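Long-range contacts in putative capsid protein of prophage (Escherichia coli CFT073, PDB 3BQW), which probably builds the shell of a phage head as a major capsid protein encoded by an E. coli prophage: residues Lys26-Leu34 against Ala236-Leu244; Val57-Pro65 against Lys75-Lys83. One frame throughout, in Å; residues are numbered along the deposited sequence.

Contact 1. Residues Lys26-Leu34 against Ala236-Leu244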
loop_
_atom_site.group_PDB
_atom_site.type_symbol
_atom_site.label_atom_id
_atom_site.label_comp_id
_atom_site.label_asym_id
_atom_site.label_seq_id
_atom_site.Cartn_x
_atom_site.Cartn_y
_atom_site.Cartn_z
ATOM N N LYS A 26 12.996 -3.354 1.881
ATOM C CA LYS A 26 12.653 -3.954 3.154
ATOM C C LYS A 26 11.387 -3.342 3.822
ATOM O O LYS A 26 10.725 -4.016 4.623
ATOM C CB LYS A 26 13.877 -4.013 4.088
ATOM C CG LYS A 26 13.999 -2.931 5.118
ATOM C CD LYS A 26 15.294 -3.087 5.972
ATOM C CE LYS A 26 15.111 -3.925 7.266
ATOM N NZ LYS A 26 16.340 -3.851 8.187
ATOM N N PHE A 27 11.046 -2.094 3.480
ATOM C CA PHE A 27 9.878 -1.428 4.055
ATOM C C PHE A 27 8.788 -1.204 3.024
ATOM O O PHE A 27 9.053 -1.130 1.835
ATOM C CB PHE A 27 10.265 -0.077 4.668
ATOM C CG PHE A 27 11.449 -0.150 5.589
ATOM C CD1 PHE A 27 11.457 -1.034 6.649
ATOM C CD2 PHE A 27 12.541 0.678 5.403
ATOM C CE1 PHE A 27 12.556 -1.118 7.506
ATOM C CE2 PHE A 27 13.638 0.607 6.255
ATOM C CZ PHE A 27 13.638 -0.298 7.310
ATOM N N SER A 28 7.564 -1.091 3.525
ATOM C CA SER A 28 6.366 -0.814 2.740
ATOM C C SER A 28 5.562 0.311 3.398
ATOM O O SER A 28 5.744 0.616 4.580
ATOM C CB SER A 28 5.471 -2.058 2.669
ATOM O OG SER A 28 6.109 -3.082 1.951
ATOM N N PRO A 29 4.674 0.946 2.632
ATOM C CA PRO A 29 3.849 2.006 3.178
ATOM C C PRO A 29 2.992 1.581 4.379
ATOM O O PRO A 29 2.875 0.384 4.704
ATOM C CB PRO A 29 2.987 2.390 1.983
ATOM C CG PRO A 29 3.762 2.020 0.845
ATOM C CD PRO A 29 4.441 0.777 1.197
ATOM N N LEU A 30 2.403 2.567 5.032
ATOM C CA LEU A 30 1.805 2.380 6.351
ATOM C C LEU A 30 0.652 1.359 6.449
ATOM O O LEU A 30 0.683 0.499 7.299
ATOM C CB LEU A 30 1.335 3.727 6.901
ATOM C CG LEU A 30 0.791 3.716 8.346
ATOM C CD1 LEU A 30 1.879 3.432 9.313
ATOM C CD2 LEU A 30 0.040 5.020 8.664
ATOM N N PHE A 31 -0.382 1.499 5.624
ATOM C CA PHE A 31 -1.543 0.594 5.691
ATOM C C PHE A 31 -1.132 -0.841 5.385
ATOM O O PHE A 31 -1.553 -1.772 6.083
ATOM C CB PHE A 31 -2.661 1.061 4.781
ATOM C CG PHE A 31 -3.486 2.171 5.366
ATOM C CD1 PHE A 31 -2.957 3.460 5.518
ATOM C CD2 PHE A 31 -4.790 1.934 5.801
ATOM C CE1 PHE A 31 -3.737 4.504 6.062
ATOM C CE2 PHE A 31 -5.568 2.976 6.357
ATOM C CZ PHE A 31 -5.035 4.257 6.478
ATOM N N THR A 32 -0.248 -1.003 4.394
ATOM C CA THR A 32 0.315 -2.293 4.097
ATOM C C THR A 32 1.027 -2.886 5.324
ATOM O O THR A 32 0.787 -4.052 5.715
ATOM C CB THR A 32 1.263 -2.217 2.931
ATOM O OG1 THR A 32 0.565 -1.676 1.791
ATOM C CG2 THR A 32 1.829 -3.616 2.619
ATOM N N THR A 33 1.855 -2.068 5.955
ATOM C CA THR A 33 2.612 -2.506 7.098
ATOM C C THR A 33 1.746 -2.830 8.326
ATOM O O THR A 33 2.014 -3.788 9.031
ATOM C CB THR A 33 3.668 -1.453 7.443
ATOM O OG1 THR A 33 4.530 -1.283 6.301
ATOM C CG2 THR A 33 4.509 -1.895 8.662
ATOM N N LEU A 34 0.743 -2.013 8.614
ATOM C CA LEU A 34 -0.063 -2.230 9.800
ATOM C C LEU A 34 -1.041 -3.378 9.598
ATOM O O LEU A 34 -1.209 -4.225 10.486
ATOM C CB LEU A 34 -0.844 -0.960 10.162
ATOM C CG LEU A 34 -0.026 0.197 10.734
ATOM C CD1 LEU A 34 -0.872 1.435 10.844
ATOM C CD2 LEU A 34 0.546 -0.193 12.076
ATOM N N ALA A 236 3.309 -1.682 18.358
ATOM C CA ALA A 236 3.382 -2.007 16.929
ATOM C C ALA A 236 3.078 -0.785 16.041
ATOM O O ALA A 236 3.722 -0.597 15.011
ATOM C CB ALA A 236 2.417 -3.134 16.590
ATOM N N ALA A 237 2.086 0.022 16.443
ATOM C CA ALA A 237 1.724 1.254 15.707
ATOM C C ALA A 237 2.936 2.167 15.575
ATOM O O ALA A 237 3.277 2.633 14.503
ATOM C CB ALA A 237 0.575 1.989 16.423
ATOM N N GLU A 238 3.615 2.369 16.695
ATOM C CA GLU A 238 4.780 3.248 16.777
ATOM C C GLU A 238 5.995 2.719 16.012
ATOM O O GLU A 238 6.661 3.448 15.277
ATOM C CB GLU A 238 5.118 3.445 18.249
ATOM C CG GLU A 238 5.924 4.630 18.493
ATOM C CD GLU A 238 6.145 4.895 19.963
ATOM O OE1 GLU A 238 5.409 4.368 20.850
ATOM O OE2 GLU A 238 7.104 5.652 20.211
ATOM N N LEU A 239 6.296 1.450 16.211
ATOM C CA LEU A 239 7.306 0.761 15.414
ATOM C C LEU A 239 7.087 0.887 13.894
ATOM O O LEU A 239 8.030 1.123 13.130
ATOM C CB LEU A 239 7.310 -0.723 15.778
ATOM C CG LEU A 239 8.465 -1.326 16.569
ATOM C CD1 LEU A 239 8.743 -0.619 17.902
ATOM C CD2 LEU A 239 8.111 -2.813 16.765
ATOM N N ALA A 240 5.851 0.697 13.451
ATOM C CA ALA A 240 5.534 0.822 12.028
ATOM C C ALA A 240 5.877 2.192 11.412
ATOM O O ALA A 240 6.128 2.258 10.214
ATOM C CB ALA A 240 4.076 0.493 11.779
ATOM N N CYS A 241 5.891 3.264 12.200
ATOM C CA CYS A 241 6.156 4.616 11.683
ATOM C C CYS A 241 7.626 5.014 11.565
ATOM O O CYS A 241 7.958 5.957 10.837
ATOM C CB CYS A 241 5.489 5.660 12.576
ATOM S SG CYS A 241 3.695 5.623 12.606
ATOM N N LYS A 242 8.501 4.335 12.309
ATOM C CA LYS A 242 9.912 4.736 12.406
ATOM C C LYS A 242 10.616 4.763 11.042
ATOM O O LYS A 242 11.482 5.605 10.820
ATOM C CB LYS A 242 10.670 3.854 13.419
ATOM C CG LYS A 242 10.246 4.152 14.898
ATOM C CD LYS A 242 11.168 3.518 15.970
ATOM C CE LYS A 242 12.337 4.453 16.360
ATOM N NZ LYS A 242 13.584 3.723 16.832
ATOM N N ASN A 243 10.209 3.901 10.114
ATOM C CA ASN A 243 10.798 3.898 8.777
ATOM C C ASN A 243 10.026 4.636 7.692
ATOM O O ASN A 243 10.438 4.620 6.535
ATOM C CB ASN A 243 11.086 2.467 8.381
ATOM C CG ASN A 243 12.049 1.801 9.365
ATOM O OD1 ASN A 243 13.204 2.219 9.511
ATOM N ND2 ASN A 243 11.544 0.824 10.103
ATOM N N LEU A 244 8.981 5.362 8.090
ATOM C CA LEU A 244 8.050 6.043 7.174
ATOM C C LEU A 244 7.957 7.554 7.476
ATOM O O LEU A 244 6.956 8.204 7.169
ATOM C CB LEU A 244 6.656 5.381 7.269
ATOM C CG LEU A 244 6.675 3.871 6.984
ATOM C CD1 LEU A 244 5.344 3.196 7.254
ATOM C CD2 LEU A 244 7.114 3.645 5.540
#
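T33 and A240 mark the place where two short helices pass each other, their CA atoms 6.6 Å apart. The axes of 30-34 and 236-241 come within 10.0 Å and run in broadly opposed directions, at 137°. Next to the helices, the loop leading into the first and the turn leaving the second also meet, with P29 at the N-cap position and C241-L244 forming a type I turn.

Between the helices, the A240 methyl sits against L34 and T33: L34 CD2 lies 3.6 Å from A240 CB, and T33 CG2 reaches the same methyl. L30, with CG anti to the backbone N (chi1 -175°), crosses L244 at a slant, its CD1 4.0 Å from CD1 of L244. L30 and C241 share further neighbours, V248 and I260 of strands 248-254 and 257-267. In the capsid fold suggested by the family, the long helix 113-146 would be the spine helix; its K133 and E137 bond to the 26-34 segment, so the contact lies between that helix and the sheet carrying those two strands.

At the turn, L244 slips its CD2 against the S28 carbonyl, 3.5 Å from S28 O. N243 stacks its amide on the F27 ring, the two planes just 10° apart, with N243 CG 3.3 Å from F27 CZ and N243 CB over the ring centre in a CH-pi contact. K26 CG covers the ring's opposite face.

Contact 2. Residues Val57-Pro65 against Lys75-Lys83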
loop_
_atom_site.group_PDB
_atom_site.type_symbol
_atom_site.label_atom_id
_atom_site.label_comp_id
_atom_site.label_asym_id
_atom_site.label_seq_id
_atom_site.Cartn_x
_atom_site.Cartn_y
_atom_site.Cartn_z
ATOM N N VAL A 57 -7.564 -15.135 8.123
ATOM C CA VAL A 57 -7.763 -14.107 7.113
ATOM C C VAL A 57 -9.007 -14.396 6.243
ATOM O O VAL A 57 -9.576 -15.480 6.294
ATOM C CB VAL A 57 -6.495 -13.848 6.295
ATOM C CG1 VAL A 57 -5.282 -13.793 7.227
ATOM C CG2 VAL A 57 -6.310 -14.883 5.210
ATOM N N THR A 58 -9.444 -13.386 5.490
ATOM C CA THR A 58 -10.669 -13.469 4.670
ATOM C C THR A 58 -10.462 -14.426 3.495
ATOM O O THR A 58 -9.458 -14.347 2.788
ATOM C CB THR A 58 -11.068 -12.066 4.149
ATOM O OG1 THR A 58 -11.182 -11.182 5.259
ATOM C CG2 THR A 58 -12.375 -12.077 3.429
ATOM N N MET A 59 -11.413 -15.324 3.268
ATOM C CA MET A 59 -11.168 -16.370 2.264
ATOM C C MET A 59 -12.121 -16.355 1.076
ATOM O O MET A 59 -12.053 -17.227 0.216
ATOM C CB MET A 59 -11.109 -17.740 2.938
ATOM C CG MET A 59 -9.734 -17.981 3.566
ATOM S SD MET A 59 -9.727 -19.543 4.386
ATOM C CE MET A 59 -8.157 -20.195 3.859
ATOM N N SER A 60 -12.974 -15.340 1.021
ATOM C CA SER A 60 -13.693 -15.042 -0.196
ATOM C C SER A 60 -13.990 -13.564 -0.298
ATOM O O SER A 60 -13.926 -12.832 0.684
ATOM C CB SER A 60 -14.980 -15.873 -0.294
ATOM O OG SER A 60 -15.900 -15.534 0.707
ATOM N N ALA A 61 -14.306 -13.136 -1.515
ATOM C CA ALA A 61 -14.752 -11.773 -1.780
ATOM C C ALA A 61 -15.845 -11.831 -2.833
ATOM O O ALA A 61 -15.958 -12.804 -3.579
ATOM C CB ALA A 61 -13.582 -10.887 -2.257
ATOM N N PHE A 62 -16.670 -10.794 -2.854
ATOM C CA PHE A 62 -17.735 -10.654 -3.834
ATOM C C PHE A 62 -17.179 -9.870 -5.005
ATOM O O PHE A 62 -16.858 -8.682 -4.903
ATOM C CB PHE A 62 -18.921 -9.942 -3.206
ATOM C CG PHE A 62 -20.190 -10.011 -4.020
ATOM C CD1 PHE A 62 -21.038 -11.089 -3.909
ATOM C CD2 PHE A 62 -20.557 -8.960 -4.839
ATOM C CE1 PHE A 62 -22.213 -11.128 -4.624
ATOM C CE2 PHE A 62 -21.732 -8.990 -5.564
ATOM C CZ PHE A 62 -22.554 -10.064 -5.457
ATOM N N CYS A 63 -17.064 -10.562 -6.124
ATOM C CA CYS A 63 -16.435 -10.049 -7.308
ATOM C C CYS A 63 -17.487 -9.802 -8.378
ATOM O O CYS A 63 -18.302 -10.672 -8.671
ATOM C CB CYS A 63 -15.372 -11.042 -7.789
ATOM S SG CYS A 63 -13.997 -11.135 -6.627
ATOM N N SER A 64 -17.461 -8.596 -8.938
ATOM C CA SER A 64 -18.443 -8.152 -9.903
ATOM C C SER A 64 -17.757 -7.608 -11.151
ATOM O O SER A 64 -16.820 -6.836 -11.043
ATOM C CB SER A 64 -19.318 -7.041 -9.301
ATOM O OG SER A 64 -20.083 -7.497 -8.208
ATOM N N PRO A 65 -18.298 -7.932 -12.348
ATOM C CA PRO A 65 -17.735 -7.302 -13.517
ATOM C C PRO A 65 -18.182 -5.820 -13.595
ATOM O O PRO A 65 -19.094 -5.379 -12.861
ATOM C CB PRO A 65 -18.316 -8.130 -14.677
ATOM C CG PRO A 65 -19.570 -8.692 -14.176
ATOM C CD PRO A 65 -19.465 -8.770 -12.664
ATOM N N LYS A 75 -24.328 -9.389 -11.535
ATOM C CA LYS A 75 -23.411 -10.397 -12.071
ATOM C C LYS A 75 -22.231 -10.729 -11.153
ATOM O O LYS A 75 -21.327 -11.421 -11.564
ATOM C CB LYS A 75 -22.901 -9.980 -13.455
ATOM C CG LYS A 75 -24.007 -9.937 -14.519
ATOM C CD LYS A 75 -23.463 -9.539 -15.880
ATOM C CE LYS A 75 -24.601 -9.202 -16.837
ATOM N NZ LYS A 75 -24.062 -8.670 -18.133
ATOM N N GLY A 76 -22.262 -10.261 -9.911
ATOM C CA GLY A 76 -21.225 -10.576 -8.944
ATOM C C GLY A 76 -21.554 -11.812 -8.145
ATOM O O GLY A 76 -22.710 -12.208 -8.048
ATOM N N TYR A 77 -20.534 -12.424 -7.560
ATOM C CA TYR A 77 -20.707 -13.632 -6.768
ATOM C C TYR A 77 -19.517 -13.765 -5.797
ATOM O O TYR A 77 -18.420 -13.253 -6.083
ATOM C CB TYR A 77 -20.875 -14.854 -7.705
ATOM C CG TYR A 77 -19.689 -15.118 -8.584
ATOM C CD1 TYR A 77 -18.828 -16.178 -8.325
ATOM C CD2 TYR A 77 -19.390 -14.273 -9.646
ATOM C CE1 TYR A 77 -17.689 -16.391 -9.107
ATOM C CE2 TYR A 77 -18.251 -14.469 -10.437
ATOM C CZ TYR A 77 -17.403 -15.533 -10.163
ATOM O OH TYR A 77 -16.280 -15.725 -10.951
ATOM N N GLU A 78 -19.752 -14.400 -4.643
ATOM C CA GLU A 78 -18.679 -14.751 -3.713
ATOM C C GLU A 78 -17.806 -15.829 -4.291
ATOM O O GLU A 78 -18.288 -16.870 -4.697
ATOM C CB GLU A 78 -19.178 -15.256 -2.371
ATOM C CG GLU A 78 -19.656 -14.175 -1.474
ATOM C CD GLU A 78 -18.569 -13.306 -0.882
ATOM O OE1 GLU A 78 -17.468 -13.769 -0.567
ATOM O OE2 GLU A 78 -18.861 -12.128 -0.666
ATOM N N THR A 79 -16.510 -15.559 -4.303
ATOM C CA THR A 79 -15.538 -16.504 -4.819
ATOM C C THR A 79 -14.271 -16.441 -3.974
ATOM O O THR A 79 -13.909 -15.387 -3.456
ATOM C CB THR A 79 -15.239 -16.217 -6.291
ATOM O OG1 THR A 79 -14.263 -17.149 -6.764
ATOM C CG2 THR A 79 -14.747 -14.773 -6.501
ATOM N N SER A 80 -13.610 -17.585 -3.831
ATOM C CA SER A 80 -12.300 -17.652 -3.193
ATOM C C SER A 80 -11.163 -17.570 -4.214
ATOM O O SER A 80 -9.990 -17.519 -3.852
ATOM C CB SER A 80 -12.199 -18.922 -2.348
ATOM O OG SER A 80 -12.278 -20.074 -3.164
ATOM N N THR A 81 -11.518 -17.533 -5.489
ATOM C CA THR A 81 -10.572 -17.304 -6.567
ATOM C C THR A 81 -10.591 -15.830 -6.949
ATOM O O THR A 81 -11.619 -15.317 -7.398
ATOM C CB THR A 81 -10.925 -18.169 -7.787
ATOM O OG1 THR A 81 -11.021 -19.527 -7.362
ATOM C CG2 THR A 81 -9.872 -18.062 -8.890
ATOM N N ILE A 82 -9.447 -15.166 -6.761
ATOM C CA ILE A 82 -9.279 -13.746 -7.042
ATOM C C ILE A 82 -8.230 -13.579 -8.142
ATOM O O ILE A 82 -7.137 -14.115 -8.042
ATOM C CB ILE A 82 -8.795 -12.973 -5.784
ATOM C CG1 ILE A 82 -9.742 -13.190 -4.591
ATOM C CG2 ILE A 82 -8.585 -11.476 -6.100
ATOM C CD1 ILE A 82 -11.069 -12.539 -4.701
ATOM N N LYS A 83 -8.559 -12.826 -9.183
ATOM C CA LYS A 83 -7.615 -12.528 -10.253
ATOM C C LYS A 83 -6.890 -11.218 -9.911
ATOM O O LYS A 83 -7.501 -10.180 -9.822
ATOM C CB LYS A 83 -8.349 -12.456 -11.601
ATOM C CG LYS A 83 -7.453 -12.167 -12.844
ATOM C CD LYS A 83 -6.457 -13.295 -13.265
ATOM C CE LYS A 83 -5.179 -12.746 -13.937
ATOM N NZ LYS A 83 -4.480 -11.538 -13.245
#
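S60 and E78, diagonal to each other across the hairpin, meet through their torsions. The S60 hydroxyl stands between its own N and carbonyl carbon (chi1 65°), while E78 bends at chi2 (-73°), which folds its carboxylate over the adjoining strand instead of letting it extend. S60 OG then donates to E78 OE1 at 2.7 Å, arriving nearly along the C-O axis. F62, with CG anti to the backbone N (chi1 -167°), lays its ring over the G76-Y77 peptide, and F62 CZ comes within 3.4 Å of G76 C.

These groups decorate a beta hairpin, strand 61-67 returning as 70-79. A61/T79 and C63/Y77 are hydrogen-bonded antiparallel pairs, with F62/E78 the non-hydrogen-bonded pair between them. The bond from C63 N to Y77 O (3.0 Å) is nearly straight; the return bond from Y77 N to C63 O is the most bent of the four. By its place ahead of the long helix 113-146, the hairpin is consistent with the E-loop of HK97-like capsid proteins, here extended into a four-stranded antiparallel sheet by 159-162 and 148-151.

On the other face from F62 and E78, C63 SG touches T79 CG2 at 3.7 Å and I82 CD1 at 3.8 Å, and A61 CB adds to this apolar cluster. I161 and Y159 pack against it from the next strand.

The two faces thus differ chemically. One holds the apolar cluster of A61, C63 and I82, although Y77 and T79 OG1 add polar groups to it. On the other, the bond from S60 OG helps fix the rotation of the E78 carboxylate, while K164 meets the F62 ring in a cation-pi contact.

Contact 1 and contact 2 do not touch: their centres are 28 Å apart and their nearest atoms about 11 Å. Contact 2 is nested inside the loop that contact 1 closes, joining pieces of chain only 10 residues apart, whereas contact 1 spans 202. Helix 113-146 also belongs to that loop, following the hairpin in sequence and packing against 26-34. Contact 1 lies nearer the middle of the chain, about 10 Å from its centre, against about 20 Å for contact 2. Contact 1 joins helix 30-35 to helix 236-241 by side chains, while contact 2 holds an outlying hairpin together mainly through its backbone.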